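Putative nucleoside-diphosphate-sugar epimerase (Staphylococcus aureus subsp. aureus, PDB 3E48) is of unassigned function but, as a putative nucleoside-diphosphate-sugar epimerase with an NAD(P)H-binding Rossmann-type domain, probably binds a dinucleotide cofactor. Local coordinates at residues B[61-66]-B[87-92]; B[127-130]-B[134-137]. One frame throughout, in Å; residues are numbered along the deposited sequence.

How the contacts relate
Both contacts lie in the NAD(P)H-binding, Rossmann-type part of the chain, with centres about 14 Å apart and on the same side of the chain's centre. They follow one another in sequence: contact 1 packs helix 56-63 against helix 84-96, and contact 2 packs helix 118-131 on strand 134-143, which follows it closely along the chain. The two contacts touch where Leu127 packs on Glu87 and Val90. Strands 68-71, 100-106 and 134-143 run side by side in the same mixed sheet; helices 56-63, 84-96 and 118-131 follow one another in a row, each touching the next, and pack on these neighbouring strands.

Contact 1. Residues B[61-66]-B[87-92]; sequences EAFKGM and ENLVYA
Phe63 of helix 56-63 lays its ring against Leu89 and Ala92, residues one turn apart on helix 84-96. The methyl of Ala92 comes up obliquely to the ring, its CB 3.5 Å from Phe63 CD2, and the far end of the ring reaches Leu89, where CD1 stands 3.7 Å from Phe63 CE2 and equally near CZ. The carbonyl of Leu89 lies at the ring edge, its O 3.7 Å from Phe63 CE2 and near the ring plane. No hydrogen bond crosses the contact; it is apolar packing between buried side chains.

Phe63 CG stands anti to its own carbonyl carbon (chi1 -73°), directing the ring at the second helix. Leu89 CG lies anti to the backbone N (chi1 168°), with CD1 making the return to the ring; the two side chains cross at about a right angle. Phe63 to Met66, a selenomethionine here, form a type II turn, with a hydrogen bond from Met66 N to Phe63 O (3.0 Å). Gly65 has a positive phi there, and a CB would be jammed against the preceding carbonyl O. Lys64 NZ forms a salt bridge with Glu61 OE2 at 2.9 Å, on the syn side, 22° out of the carboxylate plane.

Met59 of helix 56-63 covers Leu89 and Ala92. This is helix-helix packing between neighbouring helices of the Rossmann-type alpha/beta fold, both resting on strand 68-71: Phe63 and Leu89 on Val69, Leu89 also on Phe71.

Contact 2. Residues B[127-130]-B[134-137]; sequences LLST and DYTY
Leu128 on helix 118-131 packs its CB over the face of the Tyr135 ring, a CH-pi contact 3.7 Å from CB to the ring centroid and only 8° off the ring normal. Tyr135 reaches this position with CG between its backbone N and carbonyl carbon (chi1 70°), which carries the ring across to the helix. The carbonyl O of Leu128 lies 3.7 Å from Tyr135 CE1, a packing contact.

Further apolar packing comes from the branched end of Leu128, whose CD1 meets the second tyrosine at its edge, in the ring plane, 3.9 Å from Tyr137 CD2. The two side chains cross at about a right angle.

This helix and strand close a beta-alpha-beta unit, strand 100-106, helix 118-131 and strand 134-143, the repeating element of a Rossmann-type sheet; the two strands are parallel and adjacent. Leu128 accordingly rests on Ile101 and Phe103 of the first strand as well, and the Tyr137 ring lies nearly parallel to that of Phe103.

The polar link is indirect. A water hydrogen-bonds both Ser129 OG and Tyr135 OH, each at 2.8 Å. Ser129 CB, meanwhile, packs 3.6 Å from Tyr135 OH. Within the helix, Thr130 OG1 donates to Leu127 O at 2.9 Å, and Leu127, Ser129 and Thr130 pack on Pro119, Asn113 and Phe115 of the second subunit, respectively.

Contact 1. Residues B[61-66]-B[87-92]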
loop_
_atom_site.group_PDB
_atom_site.type_symbol
_atom_site.label_atom_id
_atom_site.label_comp_id
_atom_site.label_asym_id
_atom_site.label_seq_id
_atom_site.Cartn_x
_atom_site.Cartn_y
_atom_site.Cartn_z
ATOM N N GLU B 61 -19.859 15.474 8.537
ATOM C CA GLU B 61 -20.386 16.394 9.541
ATOM C C GLU B 61 -19.319 16.843 10.533
ATOM O O GLU B 61 -19.203 18.028 10.834
ATOM C CB GLU B 61 -21.546 15.741 10.302
ATOM C CG GLU B 61 -22.801 15.538 9.473
ATOM C CD GLU B 61 -23.321 16.839 8.885
ATOM O OE1 GLU B 61 -23.424 17.829 9.641
ATOM O OE2 GLU B 61 -23.631 16.864 7.673
ATOM N N ALA B 62 -18.543 15.893 11.038
ATOM C CA ALA B 62 -17.498 16.194 12.008
ATOM C C ALA B 62 -16.413 17.121 11.470
ATOM O O ALA B 62 -15.808 17.874 12.231
ATOM C CB ALA B 62 -16.864 14.896 12.504
ATOM N N PHE B 63 -16.168 17.063 10.164
ATOM C CA PHE B 63 -15.127 17.875 9.536
ATOM C C PHE B 63 -15.567 19.281 9.135
ATOM O O PHE B 63 -14.734 20.097 8.738
ATOM C CB PHE B 63 -14.565 17.154 8.299
ATOM C CG PHE B 63 -13.681 15.962 8.611
ATOM C CD1 PHE B 63 -13.509 15.496 9.915
ATOM C CD2 PHE B 63 -13.018 15.302 7.580
ATOM C CE1 PHE B 63 -12.689 14.387 10.181
ATOM C CE2 PHE B 63 -12.203 14.200 7.837
ATOM C CZ PHE B 63 -12.038 13.743 9.140
ATOM N N LYS B 64 -16.863 19.570 9.212
ATOM C CA LYS B 64 -17.342 20.907 8.857
ATOM C C LYS B 64 -16.645 21.951 9.729
ATOM O O LYS B 64 -16.604 21.824 10.953
ATOM C CB LYS B 64 -18.860 21.011 9.043
ATOM C CG LYS B 64 -19.651 20.230 8.011
ATOM C CD LYS B 64 -21.150 20.347 8.250
ATOM C CE LYS B 64 -21.928 19.671 7.135
ATOM N NZ LYS B 64 -23.401 19.736 7.358
ATOM N N GLY B 65 -16.081 22.973 9.096
ATOM C CA GLY B 65 -15.407 24.015 9.848
ATOM C C GLY B 65 -13.985 23.707 10.300
ATOM O O GLY B 65 -13.339 24.557 10.909
HETATM N N MSE B 66 -13.485 22.506 10.020
HETATM C CA MSE B 66 -12.124 22.152 10.424
HETATM C C MSE B 66 -11.111 22.484 9.334
HETATM O O MSE B 66 -11.426 22.436 8.146
HETATM C CB MSE B 66 -12.047 20.662 10.763
HETATM C CG MSE B 66 -12.989 20.225 11.865
HETATM SE SE MSE B 66 -12.506 21.021 13.578
HETATM C CE MSE B 66 -13.765 22.391 13.565
ATOM N N GLU B 87 -11.048 6.012 3.003
ATOM C CA GLU B 87 -11.880 6.512 1.921
ATOM C C GLU B 87 -12.764 7.610 2.500
ATOM O O GLU B 87 -12.922 8.663 1.896
ATOM C CB GLU B 87 -12.767 5.407 1.339
ATOM C CG GLU B 87 -12.063 4.417 0.410
ATOM C CD GLU B 87 -11.606 5.037 -0.898
ATOM O OE1 GLU B 87 -12.281 5.959 -1.398
ATOM O OE2 GLU B 87 -10.581 4.588 -1.448
ATOM N N ASN B 88 -13.326 7.368 3.679
ATOM C CA ASN B 88 -14.192 8.359 4.294
ATOM C C ASN B 88 -13.417 9.597 4.711
ATOM O O ASN B 88 -13.914 10.718 4.594
ATOM C CB ASN B 88 -14.948 7.749 5.474
ATOM C CG ASN B 88 -16.005 6.757 5.022
ATOM O OD1 ASN B 88 -16.424 6.776 3.860
ATOM N ND2 ASN B 88 -16.451 5.897 5.933
ATOM N N LEU B 89 -12.195 9.395 5.191
ATOM C CA LEU B 89 -11.351 10.515 5.594
ATOM C C LEU B 89 -11.185 11.482 4.424
ATOM O O LEU B 89 -11.445 12.679 4.556
ATOM C CB LEU B 89 -9.978 10.003 6.033
ATOM C CG LEU B 89 -8.880 11.049 6.225
ATOM C CD1 LEU B 89 -9.241 12.009 7.362
ATOM C CD2 LEU B 89 -7.571 10.323 6.532
ATOM N N VAL B 90 -10.760 10.955 3.278
ATOM C CA VAL B 90 -10.551 11.777 2.088
ATOM C C VAL B 90 -11.844 12.403 1.568
ATOM O O VAL B 90 -11.869 13.585 1.222
ATOM C CB VAL B 90 -9.892 10.963 0.950
ATOM C CG1 VAL B 90 -9.801 11.809 -0.313
ATOM C CG2 VAL B 90 -8.503 10.509 1.379
ATOM N N TYR B 91 -12.913 11.615 1.507
ATOM C CA TYR B 91 -14.187 12.121 1.016
ATOM C C TYR B 91 -14.697 13.274 1.863
ATOM O O TYR B 91 -15.126 14.302 1.334
ATOM C CB TYR B 91 -15.231 11.006 1.000
ATOM C CG TYR B 91 -16.589 11.454 0.510
ATOM C CD1 TYR B 91 -17.486 12.093 1.363
ATOM C CD2 TYR B 91 -16.972 11.250 -0.813
ATOM C CE1 TYR B 91 -18.728 12.516 0.914
ATOM C CE2 TYR B 91 -18.214 11.669 -1.277
ATOM C CZ TYR B 91 -19.089 12.301 -0.406
ATOM O OH TYR B 91 -20.328 12.703 -0.845
ATOM N N ALA B 92 -14.655 13.095 3.179
ATOM C CA ALA B 92 -15.132 14.119 4.102
ATOM C C ALA B 92 -14.236 15.351 4.096
ATOM O O ALA B 92 -14.727 16.473 4.220
ATOM C CB ALA B 92 -15.233 13.550 5.510
#

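Contact 2. Residues B[127-130]-B[134-137]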
loop_
_atom_site.group_PDB
_atom_site.type_symbol
_atom_site.label_atom_id
_atom_site.label_comp_id
_atom_site.label_asym_id
_atom_site.label_seq_id
_atom_site.Cartn_x
_atom_site.Cartn_y
_atom_site.Cartn_z
ATOM N N LEU B 127 -3.638 6.730 -1.291
ATOM C CA LEU B 127 -4.914 7.418 -1.457
ATOM C C LEU B 127 -4.745 8.899 -1.127
ATOM O O LEU B 127 -5.300 9.762 -1.807
ATOM C CB LEU B 127 -5.997 6.812 -0.560
ATOM C CG LEU B 127 -7.434 7.273 -0.868
ATOM C CD1 LEU B 127 -7.860 6.757 -2.252
ATOM C CD2 LEU B 127 -8.377 6.759 0.204
ATOM N N LEU B 128 -3.983 9.203 -0.079
ATOM C CA LEU B 128 -3.762 10.602 0.275
ATOM C C LEU B 128 -3.060 11.302 -0.882
ATOM O O LEU B 128 -3.403 12.429 -1.238
ATOM C CB LEU B 128 -2.929 10.709 1.557
ATOM C CG LEU B 128 -3.751 10.366 2.801
ATOM C CD1 LEU B 128 -2.829 10.065 3.970
ATOM C CD2 LEU B 128 -4.678 11.531 3.133
ATOM N N SER B 129 -2.081 10.625 -1.476
ATOM C CA SER B 129 -1.355 11.192 -2.604
ATOM C C SER B 129 -2.295 11.487 -3.781
ATOM O O SER B 129 -2.185 12.536 -4.416
ATOM C CB SER B 129 -0.244 10.230 -3.047
ATOM O OG SER B 129 0.495 10.773 -4.129
ATOM N N THR B 130 -3.232 10.582 -4.063
ATOM C CA THR B 130 -4.156 10.783 -5.185
ATOM C C THR B 130 -5.243 11.824 -4.926
ATOM O O THR B 130 -5.821 12.364 -5.872
ATOM C CB THR B 130 -4.908 9.492 -5.574
ATOM O OG1 THR B 130 -5.899 9.195 -4.579
ATOM C CG2 THR B 130 -3.946 8.319 -5.700
ATOM N N ASP B 134 -3.504 18.559 0.771
ATOM C CA ASP B 134 -2.194 18.674 1.400
ATOM C C ASP B 134 -2.179 17.717 2.590
ATOM O O ASP B 134 -3.162 17.620 3.324
ATOM C CB ASP B 134 -1.941 20.101 1.907
ATOM C CG ASP B 134 -1.772 21.111 0.784
ATOM O OD1 ASP B 134 -1.406 20.713 -0.345
ATOM O OD2 ASP B 134 -1.985 22.318 1.041
ATOM N N TYR B 135 -1.076 17.004 2.787
ATOM C CA TYR B 135 -1.009 16.084 3.911
ATOM C C TYR B 135 0.409 15.847 4.413
ATOM O O TYR B 135 1.391 16.103 3.714
ATOM C CB TYR B 135 -1.667 14.735 3.560
ATOM C CG TYR B 135 -0.902 13.902 2.552
ATOM C CD1 TYR B 135 -0.916 14.224 1.194
ATOM C CD2 TYR B 135 -0.142 12.806 2.964
ATOM C CE1 TYR B 135 -0.185 13.471 0.271
ATOM C CE2 TYR B 135 0.586 12.051 2.052
ATOM C CZ TYR B 135 0.564 12.389 0.712
ATOM O OH TYR B 135 1.309 11.651 -0.181
ATOM N N THR B 136 0.486 15.357 5.644
ATOM C CA THR B 136 1.746 15.049 6.310
ATOM C C THR B 136 1.575 13.612 6.765
ATOM O O THR B 136 0.658 13.306 7.525
ATOM C CB THR B 136 1.955 15.969 7.534
ATOM O OG1 THR B 136 1.940 17.338 7.104
ATOM C CG2 THR B 136 3.288 15.680 8.211
ATOM N N TYR B 137 2.435 12.726 6.277
ATOM C CA TYR B 137 2.338 11.319 6.634
ATOM C C TYR B 137 3.379 10.991 7.701
ATOM O O TYR B 137 4.587 11.063 7.463
ATOM C CB TYR B 137 2.525 10.457 5.380
ATOM C CG TYR B 137 1.970 9.062 5.523
ATOM C CD1 TYR B 137 2.741 8.036 6.064
ATOM C CD2 TYR B 137 0.648 8.781 5.177
ATOM C CE1 TYR B 137 2.207 6.760 6.264
ATOM C CE2 TYR B 137 0.103 7.509 5.374
ATOM C CZ TYR B 137 0.890 6.508 5.919
ATOM O OH TYR B 137 0.366 5.255 6.132
HETATM O O HOH W 1 1.998 12.662 -2.654
#